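Long-range contacts in endoglucanase CEL5A (Eubacterium cellulosolvens, PDB 4AFM), which probably binds xyloglucan through a non-catalytic carbohydrate-binding module of family 65, attached to a family 5 glycoside hydrolase: residues F45-Y51 with G83-K89; G3-S9 with T121-Y127; W24-L30 with Y106-L112. All blocks are in the same frame, centred on the assembly; numbering follows the deposited sequence. Where two conformers were deposited one is given.

Interaction 1. Residues F45-Y51 with G83-K89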
loop_
_atom_site.group_PDB
_atom_site.type_symbol
_atom_site.label_atom_id
_atom_site.label_comp_id
_atom_site.label_asym_id
_atom_site.label_seq_id
_atom_site.Cartn_x
_atom_site.Cartn_y
_atom_site.Cartn_z
ATOM N N PHE A 45 -6.594 15.204 -7.877
ATOM C CA PHE A 45 -6.784 14.577 -6.545
ATOM C C PHE A 45 -6.186 15.397 -5.442
ATOM O O PHE A 45 -5.387 16.340 -5.676
ATOM C CB PHE A 45 -6.116 13.191 -6.553
ATOM C CG PHE A 45 -4.605 13.171 -6.688
ATOM C CD1 PHE A 45 -3.790 13.389 -5.523
ATOM C CD2 PHE A 45 -3.947 12.979 -7.888
ATOM C CE1 PHE A 45 -2.451 13.440 -5.686
ATOM C CE2 PHE A 45 -2.615 13.051 -8.033
ATOM C CZ PHE A 45 -1.813 13.265 -6.891
ATOM N N GLU A 46 -6.619 15.075 -4.229
ATOM C CA GLU A 46 -5.914 15.516 -3.031
ATOM C C GLU A 46 -5.681 14.337 -2.171
ATOM O O GLU A 46 -6.393 13.307 -2.273
ATOM C CB GLU A 46 -6.687 16.563 -2.252
ATOM C CG GLU A 46 -8.085 16.219 -1.931
ATOM C CD GLU A 46 -8.849 17.398 -1.354
ATOM O OE1 GLU A 46 -8.445 18.593 -1.568
ATOM O OE2 GLU A 46 -9.881 17.046 -0.682
ATOM N N ILE A 47 -4.630 14.411 -1.381
ATOM C CA ILE A 47 -4.350 13.382 -0.384
ATOM C C ILE A 47 -4.606 13.988 0.984
ATOM O O ILE A 47 -4.032 15.111 1.268
ATOM C CB ILE A 47 -2.892 12.914 -0.547
ATOM C CG1 ILE A 47 -2.743 12.160 -1.923
ATOM C CG2 ILE A 47 -2.465 11.979 0.624
ATOM C CD1 ILE A 47 -1.350 11.859 -2.269
ATOM N N LYS A 48 -5.350 13.391 1.830
ATOM C CA LYS A 48 -5.619 13.927 3.149
ATOM C C LYS A 48 -5.149 12.923 4.165
ATOM O O LYS A 48 -5.416 11.693 4.067
ATOM C CB LYS A 48 -7.117 14.115 3.347
ATOM C CG LYS A 48 -7.661 15.085 2.285
ATOM C CD LYS A 48 -9.050 15.500 2.670
ATOM C CE LYS A 48 -10.044 14.656 2.007
ATOM N NZ LYS A 48 -11.197 15.610 1.846
ATOM N N VAL A 49 -4.487 13.380 5.211
ATOM C CA VAL A 49 -3.893 12.480 6.226
ATOM C C VAL A 49 -4.359 12.931 7.605
ATOM O O VAL A 49 -4.095 14.144 7.948
ATOM C CB VAL A 49 -2.338 12.534 6.146
ATOM C CG1 VAL A 49 -1.780 11.551 7.162
ATOM C CG2 VAL A 49 -1.835 12.191 4.756
ATOM N N ASP A 50 -4.956 12.096 8.371
ATOM C CA ASP A 50 -5.251 12.392 9.784
ATOM C C ASP A 50 -4.061 11.962 10.560
ATOM O O ASP A 50 -3.648 10.753 10.520
ATOM C CB ASP A 50 -6.484 11.662 10.233
ATOM C CG ASP A 50 -7.749 12.074 9.513
ATOM O OD1 ASP A 50 -7.808 13.067 8.792
ATOM O OD2 ASP A 50 -8.743 11.288 9.686
ATOM N N TYR A 51 -3.466 12.860 11.339
ATOM C CA TYR A 51 -2.160 12.610 12.008
ATOM C C TYR A 51 -2.071 13.418 13.258
ATOM O O TYR A 51 -2.791 14.430 13.409
ATOM C CB TYR A 51 -0.987 12.921 11.068
ATOM C CG TYR A 51 -0.728 14.373 10.883
ATOM C CD1 TYR A 51 -1.658 15.171 10.154
ATOM C CD2 TYR A 51 0.374 15.006 11.483
ATOM C CE1 TYR A 51 -1.467 16.557 10.092
ATOM C CE2 TYR A 51 0.544 16.372 11.359
ATOM C CZ TYR A 51 -0.378 17.106 10.646
ATOM O OH TYR A 51 -0.204 18.504 10.555
ATOM N N GLY A 83 -6.699 18.206 12.844
ATOM C CA GLY A 83 -5.772 17.040 12.862
ATOM C C GLY A 83 -5.598 16.494 11.461
ATOM O O GLY A 83 -5.225 15.267 11.420
ATOM N N THR A 84 -5.808 17.176 10.403
ATOM C CA THR A 84 -5.766 16.661 9.053
ATOM C C THR A 84 -4.900 17.496 8.163
ATOM O O THR A 84 -5.092 18.759 8.093
ATOM C CB THR A 84 -7.180 16.574 8.416
ATOM O OG1 THR A 84 -8.021 15.790 9.241
ATOM C CG2 THR A 84 -7.193 16.062 7.008
ATOM N N ALA A 85 -3.934 16.939 7.487
ATOM C CA ALA A 85 -3.124 17.640 6.470
ATOM C C ALA A 85 -3.699 17.383 5.110
ATOM O O ALA A 85 -4.071 16.192 4.774
ATOM C CB ALA A 85 -1.715 17.081 6.495
ATOM N N VAL A 86 -3.787 18.395 4.283
ATOM C CA VAL A 86 -4.296 18.274 2.909
ATOM C C VAL A 86 -3.200 18.580 1.981
ATOM O O VAL A 86 -2.532 19.662 2.094
ATOM C CB VAL A 86 -5.500 19.197 2.716
ATOM C CG1 VAL A 86 -5.960 19.122 1.270
ATOM C CG2 VAL A 86 -6.602 18.900 3.712
ATOM N N PHE A 87 -2.943 17.719 0.975
ATOM C CA PHE A 87 -1.951 17.926 -0.070
ATOM C C PHE A 87 -2.705 17.900 -1.405
ATOM O O PHE A 87 -3.591 17.063 -1.565
ATOM C CB PHE A 87 -0.891 16.825 -0.075
ATOM C CG PHE A 87 -0.159 16.679 1.227
ATOM C CD1 PHE A 87 -0.626 15.834 2.224
ATOM C CD2 PHE A 87 1.041 17.382 1.474
ATOM C CE1 PHE A 87 0.039 15.657 3.381
ATOM C CE2 PHE A 87 1.714 17.203 2.663
ATOM C CZ PHE A 87 1.229 16.336 3.611
ATOM N N THR A 88 -2.457 18.801 -2.297
ATOM C CA THR A 88 -3.179 18.778 -3.583
ATOM C C THR A 88 -2.305 18.417 -4.729
ATOM O O THR A 88 -1.079 18.638 -4.725
ATOM C CB THR A 88 -3.758 20.140 -3.907
ATOM O OG1 THR A 88 -2.727 21.079 -4.235
ATOM C CG2 THR A 88 -4.580 20.728 -2.686
ATOM N N LYS A 89 -2.940 17.876 -5.791
ATOM C CA LYS A 89 -2.164 17.523 -6.929
ATOM C C LYS A 89 -1.447 18.753 -7.521
ATOM O O LYS A 89 -0.291 18.675 -7.978
ATOM C CB LYS A 89 -3.046 16.898 -8.040
ATOM C CG LYS A 89 -2.269 16.571 -9.263
ATOM C CD LYS A 89 -3.175 15.873 -10.291
ATOM C CE LYS A 89 -2.399 15.437 -11.450
ATOM N NZ LYS A 89 -3.278 14.674 -12.430
#
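Thr84 OG1 donates a hydrogen bond of 2.8 Å to Asp50 OD1, reaching that oxygen from well above the carboxylate plane. The two side chains lie side by side, both directed to the sheet face that also carries Glu46, Lys48, Val86 and Thr88. Farther along this face the Lys48 chain bends at its third and fourth torsions and leads away from strand 84-88, bringing NZ to Glu46 OE2 at 3.2 Å, a salt bridge in this conformer of Glu46. The antiparallel backbones are joined by reciprocal bonds at the hydrogen-bonded pairs Ile47-Phe87 and Val49-Ala85. On the other face, Val49 CG2 meets the edge of the Phe87 ring at CE1 (4.2 Å), and Tyr51 CE1 packs 3.6 Å from Ala85 CB. Leu58 and Ile56 of strand 56-62 cover this apolar side. At the far end Lys89 N bonds to Phe45 O, and Lys89 CB sits 3.9 Å from the centroid of the Phe45 ring, 11° off its normal, a CH-pi contact. The Phe45 ring reaches this place with CG between its backbone N and carbonyl carbon (chi1 66°). Lys89 then runs on extended past CE2 of the ring, crossing the Phe45 side chain at about a right angle, and gives NZ to the carbonyls of Leu41 and Lys43. One face is thus mostly polar, hydroxyls and charges round the buried Val86; the other is apolar and turned to strand 56-62.

Interaction 2. Residues G3-S9 with T121-Y127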
loop_
_atom_site.group_PDB
_atom_site.type_symbol
_atom_site.label_atom_id
_atom_site.label_comp_id
_atom_site.label_asym_id
_atom_site.label_seq_id
_atom_site.Cartn_x
_atom_site.Cartn_y
_atom_site.Cartn_z
ATOM N N GLY A 3 -14.872 10.183 -6.150
ATOM C CA GLY A 3 -15.134 9.703 -4.743
ATOM C C GLY A 3 -13.852 9.700 -3.916
ATOM O O GLY A 3 -12.819 10.384 -4.353
ATOM N N ASP A 4 -13.970 8.999 -2.760
ATOM C CA ASP A 4 -12.874 8.895 -1.720
ATOM C C ASP A 4 -12.382 7.457 -1.550
ATOM O O ASP A 4 -13.123 6.424 -1.442
ATOM C CB ASP A 4 -13.310 9.228 -0.349
ATOM C CG ASP A 4 -13.233 10.775 -0.013
ATOM O OD1 ASP A 4 -13.272 11.600 -0.956
ATOM O OD2 ASP A 4 -13.106 11.100 1.201
ATOM N N ILE A 5 -11.104 7.382 -1.572
ATOM C CA ILE A 5 -10.402 6.071 -1.551
ATOM C C ILE A 5 -9.629 6.066 -0.241
ATOM O O ILE A 5 -8.778 6.964 -0.029
ATOM C CB ILE A 5 -9.534 5.979 -2.750
ATOM C CG1 ILE A 5 -10.387 6.084 -4.070
ATOM C CG2 ILE A 5 -8.738 4.725 -2.669
ATOM C CD1 ILE A 5 -9.538 6.306 -5.300
ATOM N N VAL A 6 -9.833 5.081 0.565
ATOM C CA VAL A 6 -9.064 4.939 1.803
ATOM C C VAL A 6 -7.781 4.187 1.487
ATOM O O VAL A 6 -7.864 3.008 1.020
ATOM C CB VAL A 6 -9.874 4.286 2.899
ATOM C CG1 VAL A 6 -9.031 4.092 4.182
ATOM C CG2 VAL A 6 -11.152 5.054 3.192
ATOM N N LEU A 7 -6.641 4.811 1.637
ATOM C CA LEU A 7 -5.335 4.177 1.459
ATOM C C LEU A 7 -4.878 3.526 2.705
ATOM O O LEU A 7 -4.020 2.612 2.642
ATOM C CB LEU A 7 -4.313 5.242 0.979
ATOM C CG LEU A 7 -4.674 5.943 -0.293
ATOM C CD1 LEU A 7 -3.566 6.918 -0.729
ATOM C CD2 LEU A 7 -5.029 5.034 -1.386
ATOM N N PHE A 8 -5.343 3.953 3.856
ATOM C CA PHE A 8 -4.992 3.386 5.158
ATOM C C PHE A 8 -5.976 3.877 6.173
ATOM O O PHE A 8 -6.286 5.104 6.193
ATOM C CB PHE A 8 -3.576 3.871 5.605
ATOM C CG PHE A 8 -3.229 3.407 6.986
ATOM C CD1 PHE A 8 -2.856 2.066 7.230
ATOM C CD2 PHE A 8 -3.338 4.270 8.078
ATOM C CE1 PHE A 8 -2.604 1.668 8.522
ATOM C CE2 PHE A 8 -3.081 3.851 9.386
ATOM C CZ PHE A 8 -2.669 2.516 9.588
ATOM N N SER A 9 -6.434 3.044 7.113
ATOM C CA SER A 9 -7.009 3.601 8.336
ATOM C C SER A 9 -6.661 2.626 9.464
ATOM O O SER A 9 -6.733 1.396 9.296
ATOM C CB SER A 9 -8.472 3.942 8.167
ATOM O OG SER A 9 -9.162 2.778 8.242
ATOM N N THR A 121 -3.687 8.027 11.502
ATOM C CA THR A 121 -4.886 7.205 11.667
ATOM C C THR A 121 -5.661 7.004 10.384
ATOM O O THR A 121 -6.474 6.094 10.296
ATOM C CB THR A 121 -5.792 7.776 12.779
ATOM O OG1 THR A 121 -6.110 9.143 12.445
ATOM C CG2 THR A 121 -5.105 7.736 14.140
ATOM N N LYS A 122 -5.470 7.857 9.362
ATOM C CA LYS A 122 -6.213 7.691 8.106
ATOM C C LYS A 122 -5.486 8.398 6.990
ATOM O O LYS A 122 -4.952 9.499 7.213
ATOM C CB LYS A 122 -7.634 8.231 8.272
ATOM C CG LYS A 122 -8.524 7.753 7.157
ATOM C CD LYS A 122 -10.013 8.147 7.462
ATOM C CE LYS A 122 -10.943 7.417 6.559
ATOM N NZ LYS A 122 -12.417 7.666 6.835
ATOM N N ILE A 123 -5.464 7.809 5.821
ATOM C CA ILE A 123 -4.956 8.435 4.593
ATOM C C ILE A 123 -5.992 8.202 3.538
ATOM O O ILE A 123 -6.402 7.038 3.309
ATOM C CB ILE A 123 -3.610 7.846 4.151
ATOM C CG1 ILE A 123 -2.554 7.934 5.261
ATOM C CG2 ILE A 123 -3.134 8.501 2.885
ATOM C CD1 ILE A 123 -1.223 7.261 4.939
ATOM N N VAL A 124 -6.444 9.272 2.915
ATOM C CA VAL A 124 -7.455 9.136 1.817
ATOM C C VAL A 124 -7.021 9.899 0.629
ATOM O O VAL A 124 -6.339 10.970 0.684
ATOM C CB VAL A 124 -8.802 9.681 2.258
ATOM C CG1 VAL A 124 -9.325 8.939 3.429
ATOM C CG2 VAL A 124 -8.729 11.094 2.494
ATOM N N ALA A 125 -7.262 9.341 -0.536
ATOM C CA ALA A 125 -7.161 10.062 -1.827
ATOM C C ALA A 125 -8.552 10.420 -2.240
ATOM O O ALA A 125 -9.461 9.578 -2.282
ATOM C CB ALA A 125 -6.507 9.204 -2.892
ATOM N N SER A 126 -8.790 11.661 -2.603
ATOM C CA SER A 126 -10.103 12.168 -3.027
ATOM C C SER A 126 -9.920 12.716 -4.439
ATOM O O SER A 126 -9.013 13.523 -4.638
ATOM C CB SER A 126 -10.538 13.355 -2.100
ATOM O OG SER A 126 -10.898 12.754 -0.864
ATOM N N TYR A 127 -10.799 12.488 -5.336
ATOM C CA TYR A 127 -10.772 13.160 -6.618
ATOM C C TYR A 127 -11.607 14.399 -6.629
ATOM O O TYR A 127 -12.664 14.391 -6.010
ATOM C CB TYR A 127 -11.328 12.198 -7.682
ATOM C CG TYR A 127 -10.574 10.892 -7.810
ATOM C CD1 TYR A 127 -9.173 10.893 -7.876
ATOM C CD2 TYR A 127 -11.231 9.707 -7.905
ATOM C CE1 TYR A 127 -8.511 9.702 -8.041
ATOM C CE2 TYR A 127 -10.554 8.476 -8.131
ATOM C CZ TYR A 127 -9.149 8.520 -8.177
ATOM O OH TYR A 127 -8.497 7.306 -8.363
#
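Ile5 and Ile123, with 74 Å² each covered by the opposite segment, carry this contact, and Phe8 adds 64 Å². Ile5 forms a hydrogen-bonded pair with Ala125, its N giving a 2.8 Å bond to Ala125 O, and its CB packs against Ala125 CB. With CG1 beside the backbone N (chi1 -60°), the Ile5 chain extends toward Tyr127 and crosses it obliquely, CD1 lying 3.7 Å from Tyr127 CZ. The Tyr127 hydroxyl itself is engaged by the backbone N of Asp40, which fixes the phenol end beside the isoleucine methyl.

Ile123 faces two residues at once. Its carbonyl oxygen accepts a 2.8 Å bond from Leu7 N and a weak one of 3.3 Å from Phe8 N, while Ile123 N returns a bond to Phe8 O. Its two branches divide the work: CG2 packs on Leu7 CB at 4.0 Å, the two side chains crossing at about a right angle, and CD1 touches Phe8 CB at 4.2 Å.

On the other face, in the conformer of Ser126 given here, its OG donates to Asp4 OD1 at 2.6 Å, from far above the carboxylate plane. Residues 3-9 also meet the second subunit: Ile5 and Val6 pack on its Phe8 and Ser9, with backbone bonds from Val6 and Ser9. Leu7 and Phe8 opposite Ile123 make a classic beta bulge, where the N-terminal segment turns a corner between strands 4-6 and 8-9, both paired with strand 118-127.

Interaction 3. Residues W24-L30 with Y106-L112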
loop_
_atom_site.group_PDB
_atom_site.type_symbol
_atom_site.label_atom_id
_atom_site.label_comp_id
_atom_site.label_asym_id
_atom_site.label_seq_id
_atom_site.Cartn_x
_atom_site.Cartn_y
_atom_site.Cartn_z
ATOM N N TRP A 24 15.232 7.648 7.050
ATOM C CA TRP A 24 14.099 8.533 7.412
ATOM C C TRP A 24 12.864 7.679 7.293
ATOM O O TRP A 24 12.393 7.400 6.195
ATOM C CB TRP A 24 14.122 9.709 6.405
ATOM C CG TRP A 24 13.087 10.757 6.738
ATOM C CD1 TRP A 24 12.204 10.809 7.871
ATOM C CD2 TRP A 24 12.848 11.940 5.999
ATOM N NE1 TRP A 24 11.469 11.953 7.754
ATOM C CE2 TRP A 24 11.832 12.666 6.669
ATOM C CE3 TRP A 24 13.359 12.468 4.802
ATOM C CZ2 TRP A 24 11.338 13.845 6.159
ATOM C CZ3 TRP A 24 12.869 13.672 4.338
ATOM C CH2 TRP A 24 11.896 14.343 5.030
ATOM N N PRO A 25 12.277 7.212 8.399
ATOM C CA PRO A 25 11.189 6.302 8.337
ATOM C C PRO A 25 9.921 6.922 7.845
ATOM O O PRO A 25 9.737 8.161 7.880
ATOM C CB PRO A 25 11.038 5.780 9.770
ATOM C CG PRO A 25 11.635 6.852 10.554
ATOM C CD PRO A 25 12.728 7.462 9.770
ATOM N N SER A 26 8.974 6.099 7.429
ATOM C CA SER A 26 7.717 6.516 6.818
ATOM C C SER A 26 6.488 6.027 7.504
ATOM O O SER A 26 6.537 4.925 8.130
ATOM C CB SER A 26 7.618 6.034 5.376
ATOM O OG SER A 26 8.824 6.379 4.645
ATOM N N ALA A 27 5.374 6.691 7.370
ATOM C CA ALA A 27 4.083 6.177 7.750
ATOM C C ALA A 27 3.442 5.392 6.654
ATOM O O ALA A 27 2.566 4.552 6.915
ATOM C CB ALA A 27 3.176 7.343 8.191
ATOM N N TYR A 28 3.727 5.695 5.370
ATOM C CA TYR A 28 3.044 5.080 4.240
ATOM C C TYR A 28 3.930 5.242 3.023
ATOM O O TYR A 28 4.502 6.368 2.858
ATOM C CB TYR A 28 1.720 5.887 3.999
ATOM C CG TYR A 28 0.929 5.401 2.809
ATOM C CD1 TYR A 28 0.018 4.363 2.914
ATOM C CD2 TYR A 28 1.075 6.018 1.554
ATOM C CE1 TYR A 28 -0.714 3.877 1.805
ATOM C CE2 TYR A 28 0.392 5.575 0.449
ATOM C CZ TYR A 28 -0.483 4.527 0.575
ATOM O OH TYR A 28 -1.249 4.063 -0.512
ATOM N N GLU A 29 4.105 4.278 2.216
ATOM C CA GLU A 29 4.909 4.382 0.992
ATOM C C GLU A 29 4.314 3.658 -0.125
ATOM O O GLU A 29 3.824 2.475 0.112
ATOM C CB GLU A 29 6.360 3.737 1.277
ATOM C CG GLU A 29 7.118 4.526 2.308
ATOM C CD GLU A 29 8.351 3.825 2.550
ATOM O OE1 GLU A 29 8.406 2.681 3.182
ATOM O OE2 GLU A 29 9.387 4.467 2.398
ATOM N N LEU A 30 4.470 4.115 -1.320
ATOM C CA LEU A 30 4.094 3.391 -2.548
ATOM C C LEU A 30 5.152 3.521 -3.538
ATOM O O LEU A 30 5.909 4.620 -3.634
ATOM C CB LEU A 30 2.959 3.985 -3.296
ATOM C CG LEU A 30 1.714 3.949 -2.584
ATOM C CD1 LEU A 30 0.524 4.738 -3.350
ATOM C CD2 LEU A 30 1.060 2.514 -2.645
ATOM N N TYR A 106 8.306 6.944 -6.405
ATOM C CA TYR A 106 8.104 6.800 -4.971
ATOM C C TYR A 106 7.145 7.841 -4.477
ATOM O O TYR A 106 7.288 9.060 -4.848
ATOM C CB TYR A 106 9.496 7.022 -4.280
ATOM C CG TYR A 106 9.455 6.977 -2.781
ATOM C CD1 TYR A 106 9.308 5.770 -2.092
ATOM C CD2 TYR A 106 9.517 8.164 -2.015
ATOM C CE1 TYR A 106 9.307 5.726 -0.721
ATOM C CE2 TYR A 106 9.485 8.099 -0.635
ATOM C CZ TYR A 106 9.399 6.891 -0.015
ATOM O OH TYR A 106 9.384 6.942 1.385
ATOM N N ILE A 107 6.232 7.448 -3.613
ATOM C CA ILE A 107 5.402 8.341 -2.849
ATOM C C ILE A 107 5.579 7.962 -1.412
ATOM O O ILE A 107 5.442 6.792 -1.051
ATOM C CB ILE A 107 3.885 8.150 -3.251
ATOM C CG1 ILE A 107 3.723 8.546 -4.708
ATOM C CG2 ILE A 107 2.992 8.993 -2.328
ATOM C CD1 ILE A 107 2.354 8.120 -5.264
ATOM N N GLY A 108 5.875 8.894 -0.514
ATOM C CA GLY A 108 6.049 8.576 0.895
ATOM C C GLY A 108 5.422 9.633 1.770
ATOM O O GLY A 108 5.500 10.865 1.469
ATOM N N VAL A 109 4.862 9.256 2.897
ATOM C CA VAL A 109 4.377 10.178 3.941
ATOM C C VAL A 109 5.339 10.000 5.075
ATOM O O VAL A 109 5.501 8.851 5.583
ATOM C CB VAL A 109 2.952 9.792 4.350
ATOM C CG1 VAL A 109 2.519 10.649 5.536
ATOM C CG2 VAL A 109 1.965 9.914 3.202
ATOM N N LYS A 110 5.950 11.071 5.561
ATOM C CA LYS A 110 7.031 10.947 6.558
ATOM C C LYS A 110 6.848 12.011 7.636
ATOM O O LYS A 110 6.305 13.096 7.399
ATOM C CB LYS A 110 8.406 11.203 5.954
ATOM C CG LYS A 110 8.777 10.136 4.860
ATOM C CD LYS A 110 10.255 10.373 4.467
ATOM C CE LYS A 110 10.780 9.432 3.365
ATOM N NZ LYS A 110 10.918 8.065 3.924
ATOM N N PRO A 111 7.330 11.732 8.848
ATOM C CA PRO A 111 7.355 12.747 9.919
ATOM C C PRO A 111 8.609 13.544 9.884
ATOM O O PRO A 111 9.685 13.100 9.494
ATOM C CB PRO A 111 7.357 11.816 11.204
ATOM C CG PRO A 111 8.241 10.654 10.756
ATOM C CD PRO A 111 7.871 10.410 9.303
ATOM N N LEU A 112 8.482 14.747 10.466
ATOM C CA LEU A 112 9.663 15.496 10.922
ATOM C C LEU A 112 9.987 15.039 12.342
ATOM O O LEU A 112 9.134 14.451 13.042
ATOM C CB LEU A 112 9.422 17.009 10.813
ATOM C CG LEU A 112 9.061 17.501 9.409
ATOM C CD1 LEU A 112 8.943 19.057 9.383
ATOM C CD2 LEU A 112 9.903 16.976 8.321
#
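Lys110 and Trp24 form the tight end of this contact. Lys110 CD lies over the face of the indole, 3.5 Å from the centroid of its five-membered ring, a CH-pi contact. The lysine chain runs straight until its last torsion (chi4 -71°), which bends NZ back to Trp24 O and Ser26 OG, each at 2.8 Å; Tyr106 OH takes a third, longer bond. In the indole plane, Trp24 NE1 donates to Pro111 O at 2.7 Å, so face and edge are both held. Tyr106 OH donates to the anti lone pair of Glu29 OE2 (2.7 Å), with carboxylate and ring almost perpendicular. Gly108 belongs to this packing: Tyr106 OH lies too close to where a beta carbon would sit.

Packing is looser at the partly exposed Leu112, whose CD2 lies 4.1 Å from Trp24 CZ2; at the other end the partly exposed Tyr28 has a glycerol beside its side chain. Glu29 OE1 is taken by the backbone N of Thr36 of the second subunit. Strand 28-30 borders the four-stranded sheet next to strand 106-111, whose other neighbour is strand 56-62; beyond that, Trp72 of strand 71-75 touches both Trp24 and Lys110.

Interactions 1 and 2 share the larger antiparallel sheet, their centres 9 Å apart. Strands 45-52 and 118-127 are neighbours in it, joined by backbone bonds such as Asp50 N to Lys122 O (2.8 Å). Interaction 3 belongs to the four-stranded sheet, with its centre about 14 Å from that of interaction 1 and 15 Å from that of interaction 2; Tyr28 bridges to the latter by packing on Leu7 and Ile123. Along the chain the contacts are concentric: 3-9 with 121-127 encloses 24-30 with 106-112, which encloses 45-51 with 83-89. The result is a beta-sandwich in which pairing 3-9 with 121-127 brings the chain ends together in one sheet; interactions 2 and 3 also meet the second subunit.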